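Local coordinates for AB hydrolase-1 domain-containing protein (Parabacteroides distasonis, PDB 4Q34) that has no established function but, as a putative esterase of the alpha/beta hydrolase family, probably cleaves ester bonds, at residues Ala196-Gly201 with Asp311-Trp316; Asp248-Thr253 with Val285-Glu290; Val291-Asn296 with Asp303-Glu308. One frame throughout, in Å; residues are numbered along the deposited sequence.

Interaction 1. Residues Ala196-Gly201 with Asp311-Trp316; sequences ASYEPG and DLLSEW
In the central sheet of the alpha/beta hydrolase fold, Ala196 and Tyr198 of strand 192-198 meet Leu313, a buried residue of helix 306-319. Leu313 sends its forked end down onto the strand, with CG anti to the backbone N (chi1 -180°), and each methyl takes a different partner. Its CD1 lies against Ala196 CB at 3.7 Å, a small apolar contact, with the CA atoms of Ala196 and Leu313 8.0 Å apart. Its CD2 is 3.7 Å from Tyr198 OH, and the same hydroxyl oxygen is as near to Leu313 CB, so the phenol reaches the leucine with its outer end. No hydrogen bond crosses the contact. Glu199, just past the strand, holds His298 and Arg117, consistent with the acid of a catalytic triad.

Backbone hydrogen bonds tie Ala196 to strand 170-175 and Ser197 to strand 242-246, while the Tyr198 ring stacks with Tyr245. Helix 306-319 thus covers one face of this part of the sheet; Trp316 leans on Val243, and Leu313 also packs on Phe76 of helix 72-78.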
ATOM      1  N   ALA A 196       6.763 -16.555  14.406  1.00 16.73           N
ATOM      2  CA  ALA A 196       7.167 -17.446  13.322  1.00 17.45           C
ATOM      3  C   ALA A 196       7.923 -16.613  12.306  1.00 17.78           C
ATOM      4  O   ALA A 196       7.394 -15.602  11.816  1.00 17.94           O
ATOM      5  CB  ALA A 196       5.962 -18.092  12.649  1.00 17.25           C
ATOM      6  N   SER A 197       9.104 -17.066  11.925  1.00 16.04           N
ATOM      7  CA  SER A 197       9.923 -16.323  10.988  1.00 16.51           C
ATOM      8  C   SER A 197      10.360 -17.165   9.806  1.00 18.84           C
ATOM      9  O   SER A 197      10.925 -18.276   9.991  1.00 18.62           O
ATOM     10  CB  SER A 197      11.144 -15.716  11.699  1.00 17.68           C
ATOM     11  OG  SER A 197      11.822 -14.800  10.853  1.00 18.96           O
ATOM     12  N   TYR A 198      10.130 -16.626   8.605  1.00 15.73           N
ATOM     13  CA  TYR A 198      10.573 -17.255   7.376  1.00 15.34           C
ATOM     14  C   TYR A 198      11.934 -16.682   6.968  1.00 15.10           C
ATOM     15  O   TYR A 198      12.064 -15.454   6.778  1.00 17.68           O
ATOM     16  CB  TYR A 198       9.564 -17.073   6.221  1.00 15.62           C
ATOM     17  CG  TYR A 198       8.317 -17.859   6.485  1.00 15.98           C
ATOM     18  CD1 TYR A 198       8.218 -19.196   6.122  1.00 18.64           C
ATOM     19  CD2 TYR A 198       7.310 -17.301   7.207  1.00 16.09           C
ATOM     20  CE1 TYR A 198       7.113 -19.948   6.457  1.00 17.06           C
ATOM     21  CE2 TYR A 198       6.187 -18.011   7.552  1.00 16.64           C
ATOM     22  CZ  TYR A 198       6.080 -19.353   7.162  1.00 16.37           C
ATOM     23  OH  TYR A 198       4.980 -20.107   7.510  1.00 17.96           O
ATOM     24  N   GLU A 199      12.938 -17.546   6.907  1.00 16.20           N
ATOM     25  CA  GLU A 199      14.281 -17.158   6.466  1.00 16.96           C
ATOM     26  C   GLU A 199      14.766 -15.829   7.056  1.00 18.65           C
ATOM     27  O   GLU A 199      15.131 -14.918   6.321  1.00 16.58           O
ATOM     28  CB  GLU A 199      14.381 -17.109   4.939  1.00 18.55           C
ATOM     29  CG  GLU A 199      14.040 -18.459   4.318  1.00 20.11           C
ATOM     30  CD  GLU A 199      14.969 -18.913   3.216  1.00 19.97           C
ATOM     31  OE1 GLU A 199      15.703 -18.072   2.647  1.00 19.48           O
ATOM     32  OE2 GLU A 199      14.948 -20.138   2.878  1.00 19.44           O
ATOM     33  N   PRO A 200      14.795 -15.727   8.391  1.00 18.39           N
ATOM     34  CA  PRO A 200      15.344 -14.529   9.004  1.00 18.15           C
ATOM     35  C   PRO A 200      16.804 -14.289   8.629  1.00 19.20           C
ATOM     36  O   PRO A 200      17.560 -15.203   8.348  1.00 19.87           O
ATOM     37  CB  PRO A 200      15.204 -14.789  10.520  1.00 18.30           C
ATOM     38  CG  PRO A 200      15.112 -16.263  10.639  1.00 18.21           C
ATOM     39  CD  PRO A 200      14.403 -16.716   9.389  1.00 18.86           C
ATOM     40  N   GLY A 201      17.201 -13.036   8.664  1.00 19.42           N
ATOM     41  CA  GLY A 201      18.596 -12.693   8.409  1.00 20.26           C
ATOM     42  C   GLY A 201      18.908 -11.396   9.128  1.00 22.74           C
ATOM     43  O   GLY A 201      18.172 -10.427   8.966  1.00 21.68           O
ATOM     44  N   ASP A 311      -0.015 -24.987   5.967  1.00 19.86           N
ATOM     45  CA  ASP A 311      -0.434 -26.062   6.840  1.00 19.26           C
ATOM     46  C   ASP A 311       0.555 -26.335   7.992  1.00 18.87           C
ATOM     47  O   ASP A 311       0.157 -26.641   9.129  1.00 17.16           O
ATOM     48  CB  ASP A 311      -0.653 -27.371   6.050  1.00 20.19           C
ATOM     49  CG  ASP A 311      -1.878 -27.332   5.129  1.00 25.00           C
ATOM     50  OD1 ASP A 311      -2.759 -26.468   5.279  1.00 23.68           O
ATOM     51  OD2 ASP A 311      -1.943 -28.191   4.216  1.00 27.31           O
ATOM     52  N   LEU A 312       1.843 -26.228   7.681  1.00 17.90           N
ATOM     53  CA  LEU A 312       2.898 -26.393   8.683  0.50 18.28           C
ATOM     54  C   LEU A 312       2.777 -25.328   9.738  1.00 19.41           C
ATOM     55  O   LEU A 312       2.862 -25.617  10.939  1.00 19.46           O
ATOM     56  CB  LEU A 312       4.299 -26.290   8.076  0.50 17.81           C
ATOM     57  CG  LEU A 312       4.847 -27.522   7.380  0.50 16.74           C
ATOM     58  CD1 LEU A 312       6.146 -27.088   6.730  0.50 16.58           C
ATOM     59  CD2 LEU A 312       5.045 -28.664   8.366  0.50 17.57           C
ATOM     60  N   LEU A 313       2.586 -24.092   9.300  1.00 19.05           N
ATOM     61  CA  LEU A 313       2.381 -23.024  10.252  1.00 18.69           C
ATOM     62  C   LEU A 313       1.097 -23.240  11.101  1.00 17.59           C
ATOM     63  O   LEU A 313       1.130 -23.065  12.334  1.00 19.83           O
ATOM     64  CB  LEU A 313       2.357 -21.651   9.558  1.00 19.54           C
ATOM     65  CG  LEU A 313       2.150 -20.436  10.473  1.00 19.92           C
ATOM     66  CD1 LEU A 313       3.152 -20.335  11.613  1.00 18.73           C
ATOM     67  CD2 LEU A 313       2.130 -19.177   9.619  1.00 21.84           C
ATOM     68  N   SER A 314      -0.016 -23.576  10.468  1.00 17.26           N
ATOM     69  CA  SER A 314      -1.278 -23.830  11.222  1.00 18.63           C
ATOM     70  C   SER A 314      -1.060 -24.917  12.279  1.00 19.18           C
ATOM     71  O   SER A 314      -1.578 -24.852  13.361  1.00 18.61           O
ATOM     72  CB  SER A 314      -2.408 -24.283  10.306  1.00 18.68           C
ATOM     73  OG  SER A 314      -2.915 -23.223   9.518  1.00 17.42           O
ATOM     74  N   GLU A 315      -0.300 -25.954  11.927  1.00 18.07           N
ATOM     75  CA  GLU A 315      -0.037 -27.025  12.835  1.00 18.89           C
ATOM     76  C   GLU A 315       0.694 -26.517  14.092  1.00 19.82           C
ATOM     77  O   GLU A 315       0.332 -26.836  15.220  1.00 19.24           O
ATOM     78  CB  GLU A 315       0.772 -28.158  12.102  1.00 19.66           C
ATOM     79  CG  GLU A 315       1.171 -29.328  12.990  1.00 21.22           C
ATOM     80  CD  GLU A 315       1.911 -30.432  12.229  1.00 28.78           C
ATOM     81  OE1 GLU A 315       3.044 -30.156  11.851  1.00 30.23           O
ATOM     82  OE2 GLU A 315       1.356 -31.542  12.067  1.00 30.61           O
ATOM     83  N   TRP A 316       1.757 -25.755  13.874  1.00 18.98           N
ATOM     84  CA  TRP A 316       2.541 -25.196  14.986  1.00 19.12           C
ATOM     85  C   TRP A 316       1.681 -24.291  15.843  1.00 19.85           C
ATOM     86  O   TRP A 316       1.705 -24.367  17.059  1.00 19.50           O
ATOM     87  CB  TRP A 316       3.707 -24.420  14.422  1.00 20.23           C
ATOM     88  CG  TRP A 316       4.649 -23.942  15.421  1.00 20.13           C
ATOM     89  CD1 TRP A 316       5.603 -24.660  16.068  1.00 22.11           C
ATOM     90  CD2 TRP A 316       4.754 -22.605  15.903  1.00 19.07           C
ATOM     91  NE1 TRP A 316       6.287 -23.835  16.944  1.00 22.19           N
ATOM     92  CE2 TRP A 316       5.791 -22.583  16.860  1.00 20.70           C
ATOM     93  CE3 TRP A 316       4.056 -21.438  15.640  1.00 19.28           C
ATOM     94  CZ2 TRP A 316       6.183 -21.407  17.519  1.00 20.25           C
ATOM     95  CZ3 TRP A 316       4.455 -20.269  16.291  1.00 21.67           C
ATOM     96  CH2 TRP A 316       5.512 -20.287  17.220  1.00 21.28           C
TER

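Interaction 2. Residues Asp248-Thr253 with Val285-Glu290; sequences DNLPET and VIHLPE
Two van der Waals contacts and one water connect Asp248 and Leu250 with His287 and Pro289. Of the direct contacts, the first sets the carboxylate of Asp248 against the proline ring, whose CG is 3.5 Å from Asp248 CG and nearly as close to both carboxylate oxygens. The first torsion of Asp248 (chi1 -152°) swings its CG beside the carbonyl carbon and so lays the carboxylate on Pro289 CG. In the second, Leu250 and His287 extend from opposite directions, and Leu250 CD1 comes within 3.5 Å of His287 NE2.

Polar contact across the segments runs through the water. It donates to Asp248 OD1 at 3.2 Å, lies 3.0 Å from His287 NE2 at the edge of the imidazole, and accepts a weak bond from Leu250 N.

Within each segment, further bonds set these groups. His287 ND1 donates to Glu290 OE2 over 2.7 Å, nearly straight at 164° and in the ring plane, which fixes the turn of the imidazole; Pro289 CD sits over one face of the His287 ring, 3.4 Å above its plane and displaced toward the rim. Asp248 OD1 also accepts Asn249 N, from above the carboxylate plane.

Asp248 follows strand 242-246, near the place where many alpha/beta hydrolases carry their catalytic acid. Here its OD2 binds Gly295 N in the loop 291-296, while Glu199, bonded to His298, is the more likely acid. The contact is a junction of the loops that follow the adjacent parallel strands 242-246 and 283-287 in the alpha/beta hydrolase sheet.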
ATOM      1  N   ASP A 248      14.890 -24.375   0.416  1.00 20.26           N
ATOM      2  CA  ASP A 248      15.756 -25.364  -0.262  1.00 20.39           C
ATOM      3  C   ASP A 248      16.806 -24.666  -1.103  1.00 23.38           C
ATOM      4  O   ASP A 248      16.893 -23.442  -1.129  1.00 21.44           O
ATOM      5  CB  ASP A 248      14.838 -26.225  -1.138  1.00 21.86           C
ATOM      6  CG  ASP A 248      15.359 -27.622  -1.360  1.00 24.94           C
ATOM      7  OD1 ASP A 248      16.545 -27.888  -1.059  1.00 23.39           O
ATOM      8  OD2 ASP A 248      14.552 -28.449  -1.854  1.00 23.65           O
ATOM      9  N   ASN A 249      17.623 -25.451  -1.820  1.00 22.84           N
ATOM     10  CA  ASN A 249      18.727 -24.904  -2.629  1.00 23.83           C
ATOM     11  C   ASN A 249      19.681 -24.021  -1.821  1.00 22.25           C
ATOM     12  O   ASN A 249      20.278 -23.106  -2.339  1.00 23.98           O
ATOM     13  CB  ASN A 249      18.197 -24.204  -3.879  1.00 23.24           C
ATOM     14  CG  ASN A 249      17.376 -25.144  -4.744  1.00 25.01           C
ATOM     15  OD1 ASN A 249      16.136 -25.017  -4.865  1.00 28.91           O
ATOM     16  ND2 ASN A 249      18.034 -26.153  -5.258  1.00 24.64           N
ATOM     17  N   LEU A 250      19.904 -24.419  -0.574  1.00 23.09           N
ATOM     18  CA  LEU A 250      20.964 -23.834   0.219  1.00 24.23           C
ATOM     19  C   LEU A 250      22.264 -24.446  -0.268  1.00 25.61           C
ATOM     20  O   LEU A 250      22.425 -25.629  -0.153  1.00 26.45           O
ATOM     21  CB  LEU A 250      20.720 -24.167   1.693  1.00 24.75           C
ATOM     22  CG  LEU A 250      19.416 -23.588   2.281  1.00 24.16           C
ATOM     23  CD1 LEU A 250      19.282 -24.049   3.736  1.00 27.18           C
ATOM     24  CD2 LEU A 250      19.347 -22.084   2.205  1.00 22.62           C
ATOM     25  N   PRO A 251      23.193 -23.642  -0.784  1.00 23.56           N
ATOM     26  CA  PRO A 251      24.372 -24.273  -1.369  1.00 24.94           C
ATOM     27  C   PRO A 251      25.351 -24.830  -0.296  1.00 27.72           C
ATOM     28  O   PRO A 251      25.407 -24.332   0.815  1.00 25.87           O
ATOM     29  CB  PRO A 251      25.003 -23.135  -2.177  1.00 26.84           C
ATOM     30  CG  PRO A 251      24.527 -21.887  -1.502  1.00 25.77           C
ATOM     31  CD  PRO A 251      23.155 -22.197  -1.032  1.00 23.98           C
ATOM     32  N   GLU A 252      26.157 -25.826  -0.652  1.00 31.82           N
ATOM     33  CA  GLU A 252      27.085 -26.460   0.297  1.00 33.99           C
ATOM     34  C   GLU A 252      28.416 -25.717   0.384  1.00 36.75           C
ATOM     35  O   GLU A 252      29.134 -25.832   1.383  1.00 36.89           O
ATOM     36  CB  GLU A 252      27.350 -27.903  -0.118  1.00 42.27           C
ATOM     37  CG  GLU A 252      26.129 -28.795   0.021  1.00 47.85           C
ATOM     38  CD  GLU A 252      26.392 -30.177  -0.533  1.00 69.90           C
ATOM     39  OE1 GLU A 252      27.166 -30.927   0.111  1.00 76.45           O
ATOM     40  OE2 GLU A 252      25.843 -30.495  -1.617  1.00 67.74           O
ATOM     41  N   THR A 253      28.742 -24.969  -0.664  1.00 36.18           N
ATOM     42  CA  THR A 253      29.969 -24.189  -0.682  1.00 38.52           C
ATOM     43  C   THR A 253      29.653 -22.744  -0.873  1.00 33.98           C
ATOM     44  O   THR A 253      28.564 -22.384  -1.307  1.00 32.23           O
ATOM     45  CB  THR A 253      30.935 -24.622  -1.816  1.00 40.93           C
ATOM     46  OG1 THR A 253      30.547 -24.015  -3.069  1.00 46.81           O
ATOM     47  CG2 THR A 253      30.950 -26.120  -1.942  1.00 43.68           C
ATOM     48  N   VAL A 285      13.570 -24.877  14.740  1.00 18.77           N
ATOM     49  CA  VAL A 285      14.045 -24.524  13.437  1.00 19.48           C
ATOM     50  C   VAL A 285      13.746 -25.664  12.490  1.00 21.65           C
ATOM     51  O   VAL A 285      14.129 -26.787  12.770  1.00 23.57           O
ATOM     52  CB  VAL A 285      15.540 -24.247  13.439  1.00 21.74           C
ATOM     53  CG1 VAL A 285      16.013 -23.855  12.050  1.00 23.86           C
ATOM     54  CG2 VAL A 285      15.864 -23.156  14.451  1.00 23.84           C
ATOM     55  N   ILE A 286      13.043 -25.350  11.406  1.00 19.78           N
ATOM     56  CA  ILE A 286      12.615 -26.340  10.421  1.00 22.70           C
ATOM     57  C   ILE A 286      13.203 -26.024   9.062  1.00 22.62           C
ATOM     58  O   ILE A 286      12.990 -24.933   8.522  1.00 22.69           O
ATOM     59  CB  ILE A 286      11.086 -26.364  10.360  1.00 24.81           C
ATOM     60  CG1 ILE A 286      10.568 -27.015  11.643  1.00 27.20           C
ATOM     61  CG2 ILE A 286      10.618 -27.143   9.137  1.00 25.81           C
ATOM     62  CD1 ILE A 286       9.117 -26.808  11.895  1.00 30.95           C
ATOM     63  N   HIS A 287      13.944 -26.976   8.504  1.00 21.93           N
ATOM     64  CA  HIS A 287      14.464 -26.862   7.175  1.00 21.28           C
ATOM     65  C   HIS A 287      13.492 -27.652   6.329  1.00 22.37           C
ATOM     66  O   HIS A 287      13.370 -28.888   6.467  1.00 23.67           O
ATOM     67  CB  HIS A 287      15.874 -27.438   7.109  1.00 22.77           C
ATOM     68  CG  HIS A 287      16.521 -27.316   5.766  1.00 22.62           C
ATOM     69  ND1 HIS A 287      17.454 -28.224   5.318  1.00 26.40           N
ATOM     70  CD2 HIS A 287      16.339 -26.436   4.753  1.00 21.57           C
ATOM     71  CE1 HIS A 287      17.841 -27.900   4.096  1.00 25.84           C
ATOM     72  NE2 HIS A 287      17.188 -26.814   3.733  1.00 22.82           N
ATOM     73  N   LEU A 288      12.786 -26.951   5.459  1.00 19.46           N
ATOM     74  CA  LEU A 288      11.593 -27.498   4.849  1.00 20.36           C
ATOM     75  C   LEU A 288      11.822 -28.865   4.138  1.00 20.11           C
ATOM     76  O   LEU A 288      10.992 -29.734   4.271  1.00 23.78           O
ATOM     77  CB  LEU A 288      10.942 -26.460   3.941  1.00 19.14           C
ATOM     78  CG  LEU A 288      10.329 -25.213   4.622  1.00 20.45           C
ATOM     79  CD1 LEU A 288       9.840 -24.157   3.614  1.00 21.63           C
ATOM     80  CD2 LEU A 288       9.164 -25.705   5.428  1.00 22.54           C
ATOM     81  N   PRO A 289      12.929 -29.056   3.426  1.00 22.39           N
ATOM     82  CA  PRO A 289      13.103 -30.369   2.736  1.00 25.32           C
ATOM     83  C   PRO A 289      13.156 -31.546   3.686  1.00 28.23           C
ATOM     84  O   PRO A 289      12.727 -32.666   3.353  1.00 30.02           O
ATOM     85  CB  PRO A 289      14.440 -30.226   2.021  1.00 25.72           C
ATOM     86  CG  PRO A 289      14.599 -28.770   1.816  1.00 26.14           C
ATOM     87  CD  PRO A 289      13.897 -28.069   2.950  1.00 24.41           C
ATOM     88  N   GLU A 290      13.646 -31.283   4.890  1.00 27.89           N
ATOM     89  CA  GLU A 290      13.712 -32.315   5.892  1.00 29.49           C
ATOM     90  C   GLU A 290      12.342 -32.671   6.494  1.00 30.60           C
ATOM     91  O   GLU A 290      12.234 -33.691   7.182  1.00 33.92           O
ATOM     92  CB  GLU A 290      14.753 -31.922   6.946  1.00 32.14           C
ATOM     93  CG  GLU A 290      16.160 -31.746   6.348  1.00 37.68           C
ATOM     94  CD  GLU A 290      17.141 -31.176   7.365  1.00 47.44           C
ATOM     95  OE1 GLU A 290      17.058 -31.577   8.536  1.00 54.58           O
ATOM     96  OE2 GLU A 290      17.977 -30.321   7.016  1.00 44.47           O
TER
HETATM   97  O   HOH W   1      18.671 -26.996   1.100  1.00 18.62           O

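Interaction 3. Residues Val291-Asn296 with Asp303-Glu308; sequences VGLHGN and DLNNIE
Asn296 meets Asn305 and Asp303 in a buried cluster of hydrogen bonds. The two amides approach from opposite directions, their planes 24° apart, and exchange a pair of bonds: Asn296 ND2 donates to Asn305 OD1 at 2.8 Å, on a lone pair in the carbonyl plane, and Asn305 ND2 returns a bond to Asn296 OD1 at 3.1 Å, straight at the hydrogen (173°) but tilted from the carbonyl plane. Asn296 ND2 also gives a hydrogen to the anti lone pair of Asp303 OD2 at 2.7 Å, so both its hydrogens are used. CG of Asn305 lies between the backbone N and the carbonyl carbon (chi1 61°), which turns the amide to Asn296. Thr297 OG1 bonds Asp303 OD1. A leucine in place of Asn296 would probably leave Asp303 OD2 and the Asn305 amide without these mates. Leu293, also buried, lies against Asn305 ND2 and packs on Val309.

The solvent side is looser: exposed Glu308 meets Leu293 CD2 through CB at 4.1 Å, and exposed His294 points away.

The bonds close residues 297-302, the loop that holds His298, beside the type I beta turn Asp303-Asn306 that leads into helix 306-319.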
ATOM      1  N   VAL A 291      11.299 -31.895   6.210  1.00 26.10           N
ATOM      2  CA  VAL A 291       9.912 -32.271   6.593  1.00 27.15           C
ATOM      3  C   VAL A 291       9.008 -32.538   5.361  1.00 28.08           C
ATOM      4  O   VAL A 291       7.777 -32.467   5.443  1.00 31.96           O
ATOM      5  CB  VAL A 291       9.244 -31.268   7.581  1.00 26.47           C
ATOM      6  CG1 VAL A 291      10.049 -31.189   8.865  1.00 28.89           C
ATOM      7  CG2 VAL A 291       9.083 -29.871   6.970  1.00 25.19           C
ATOM      8  N   GLY A 292       9.634 -32.827   4.225  1.00 27.41           N
ATOM      9  CA  GLY A 292       8.925 -33.288   3.051  1.00 27.45           C
ATOM     10  C   GLY A 292       8.525 -32.247   2.027  1.00 29.03           C
ATOM     11  O   GLY A 292       7.863 -32.580   1.053  1.00 29.48           O
ATOM     12  N   LEU A 293       8.933 -30.984   2.218  1.00 23.30           N
ATOM     13  CA  LEU A 293       8.668 -29.932   1.236  1.00 26.21           C
ATOM     14  C   LEU A 293       9.954 -29.530   0.489  1.00 25.40           C
ATOM     15  O   LEU A 293      10.928 -29.058   1.088  1.00 24.97           O
ATOM     16  CB  LEU A 293       8.058 -28.709   1.941  1.00 25.01           C
ATOM     17  CG  LEU A 293       6.608 -28.768   2.424  1.00 28.37           C
ATOM     18  CD1 LEU A 293       6.367 -29.846   3.445  1.00 34.88           C
ATOM     19  CD2 LEU A 293       6.202 -27.398   2.990  1.00 30.49           C
ATOM     20  N   HIS A 294       9.976 -29.731  -0.822  1.00 24.26           N
ATOM     21  CA  HIS A 294      11.193 -29.557  -1.611  1.00 24.37           C
ATOM     22  C   HIS A 294      11.017 -28.405  -2.584  1.00 24.92           C
ATOM     23  O   HIS A 294       9.909 -28.190  -3.083  1.00 25.44           O
ATOM     24  CB  HIS A 294      11.522 -30.855  -2.344  1.00 26.95           C
ATOM     25  CG  HIS A 294      11.677 -32.021  -1.408  1.00 28.99           C
ATOM     26  ND1 HIS A 294      12.872 -32.324  -0.788  1.00 32.69           N
ATOM     27  CD2 HIS A 294      10.768 -32.903  -0.923  1.00 32.06           C
ATOM     28  CE1 HIS A 294      12.704 -33.378  -0.005  1.00 32.77           C
ATOM     29  NE2 HIS A 294      11.434 -33.741  -0.061  1.00 33.50           N
ATOM     30  N   GLY A 295      12.099 -27.658  -2.839  1.00 22.21           N
ATOM     31  CA  GLY A 295      12.093 -26.649  -3.882  1.00 19.16           C
ATOM     32  C   GLY A 295      11.726 -25.231  -3.444  1.00 19.98           C
ATOM     33  O   GLY A 295      11.548 -24.358  -4.290  1.00 19.63           O
ATOM     34  N   ASN A 296      11.565 -25.020  -2.165  1.00 20.33           N
ATOM     35  CA  ASN A 296      11.255 -23.678  -1.720  1.00 19.44           C
ATOM     36  C   ASN A 296      12.395 -22.699  -1.898  1.00 20.55           C
ATOM     37  O   ASN A 296      13.569 -23.042  -1.772  1.00 21.21           O
ATOM     38  CB  ASN A 296      10.735 -23.670  -0.260  1.00 21.59           C
ATOM     39  CG  ASN A 296       9.350 -24.234  -0.153  1.00 21.75           C
ATOM     40  OD1 ASN A 296       9.139 -25.408   0.233  1.00 20.96           O
ATOM     41  ND2 ASN A 296       8.375 -23.427  -0.565  1.00 20.45           N
ATOM     42  N   ASP A 303       5.497 -19.339  -2.645  1.00 17.73           N
ATOM     43  CA  ASP A 303       5.915 -20.412  -3.559  1.00 17.33           C
ATOM     44  C   ASP A 303       4.705 -21.261  -4.013  1.00 18.60           C
ATOM     45  O   ASP A 303       3.625 -21.181  -3.431  1.00 18.91           O
ATOM     46  CB  ASP A 303       6.938 -21.309  -2.867  1.00 18.89           C
ATOM     47  CG  ASP A 303       8.332 -20.703  -2.800  1.00 16.71           C
ATOM     48  OD1 ASP A 303       8.666 -19.721  -3.517  1.00 19.72           O
ATOM     49  OD2 ASP A 303       9.120 -21.234  -1.990  1.00 18.88           O
ATOM     50  N   LEU A 304       4.919 -22.125  -5.007  1.00 18.97           N
ATOM     51  CA  LEU A 304       3.840 -22.964  -5.562  1.00 20.17           C
ATOM     52  C   LEU A 304       3.207 -23.868  -4.547  1.00 19.47           C
ATOM     53  O   LEU A 304       2.022 -24.176  -4.699  1.00 22.26           O
ATOM     54  CB  LEU A 304       4.337 -23.801  -6.742  1.00 19.50           C
ATOM     55  CG  LEU A 304       4.752 -22.968  -7.968  1.00 20.81           C
ATOM     56  CD1 LEU A 304       5.415 -23.905  -8.990  1.00 23.84           C
ATOM     57  CD2 LEU A 304       3.561 -22.261  -8.602  1.00 21.22           C
ATOM     58  N   ASN A 305       3.958 -24.286  -3.526  1.00 18.78           N
ATOM     59  CA  ASN A 305       3.438 -25.184  -2.477  1.00 19.74           C
ATOM     60  C   ASN A 305       3.089 -24.412  -1.206  1.00 19.33           C
ATOM     61  O   ASN A 305       3.180 -24.957  -0.098  1.00 18.82           O
ATOM     62  CB  ASN A 305       4.479 -26.278  -2.148  1.00 21.96           C
ATOM     63  CG  ASN A 305       5.786 -25.716  -1.618  1.00 21.97           C
ATOM     64  OD1 ASN A 305       6.022 -24.505  -1.634  1.00 21.99           O
ATOM     65  ND2 ASN A 305       6.625 -26.588  -1.091  1.00 21.80           N
ATOM     66  N   ASN A 306       2.724 -23.152  -1.356  1.00 19.08           N
ATOM     67  CA  ASN A 306       2.520 -22.308  -0.180  1.00 17.64           C
ATOM     68  C   ASN A 306       1.371 -22.762   0.728  1.00 19.33           C
ATOM     69  O   ASN A 306       1.367 -22.468   1.923  1.00 19.12           O
ATOM     70  CB  ASN A 306       2.411 -20.823  -0.512  1.00 17.65           C
ATOM     71  CG  ASN A 306       1.136 -20.444  -1.248  1.00 18.83           C
ATOM     72  OD1 ASN A 306       0.485 -21.242  -1.889  1.00 18.40           O
ATOM     73  ND2 ASN A 306       0.774 -19.156  -1.134  1.00 16.66           N
ATOM     74  N   ILE A 307       0.417 -23.501   0.166  1.00 19.58           N
ATOM     75  CA  ILE A 307      -0.640 -24.049   1.015  1.00 19.62           C
ATOM     76  C   ILE A 307      -0.048 -25.067   1.997  1.00 20.12           C
ATOM     77  O   ILE A 307      -0.404 -25.129   3.161  1.00 21.01           O
ATOM     78  CB  ILE A 307      -1.821 -24.616   0.180  1.00 21.89           C
ATOM     79  CG1 ILE A 307      -2.515 -23.467  -0.594  1.00 23.02           C
ATOM     80  CG2 ILE A 307      -2.786 -25.378   1.085  1.00 24.09           C
ATOM     81  CD1 ILE A 307      -3.542 -23.887  -1.643  1.00 28.50           C
ATOM     82  N   GLU A 308       0.831 -25.928   1.506  1.00 20.00           N
ATOM     83  CA  GLU A 308       1.527 -26.880   2.356  0.50 20.69           C
ATOM     84  C   GLU A 308       2.369 -26.135   3.385  1.00 19.00           C
ATOM     85  O   GLU A 308       2.476 -26.561   4.532  1.00 19.31           O
ATOM     86  CB  GLU A 308       2.423 -27.823   1.524  0.50 22.24           C
ATOM     87  CG  GLU A 308       1.665 -28.621   0.466  0.50 27.18           C
ATOM     88  CD  GLU A 308       2.576 -29.527  -0.355  0.50 31.02           C
ATOM     89  OE1 GLU A 308       3.303 -30.342   0.227  0.50 37.57           O
ATOM     90  OE2 GLU A 308       2.556 -29.425  -1.594  0.50 37.58           O
TER

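Interactions 2 and 3, centred about 12 Å apart, are joined directly by Asp248: its OD2 is 2.8 Å from Gly295 N and its N is 2.9 Å from Asn296 O, both probable hydrogen bonds. Leu312, beside the leucine used in interaction 1, has two conformers, and in one of them its CD1 lies 3.6 Å from Leu288 CD2 and 3.8 Å from Leu293 CD2. Along the chain, interactions 2 and 3 follow one another inside the span closed by interaction 1. Together they frame the probable catalytic region: Glu199, in the first segment of interaction 1, bonds His298, which lies in the loop closed by interaction 3.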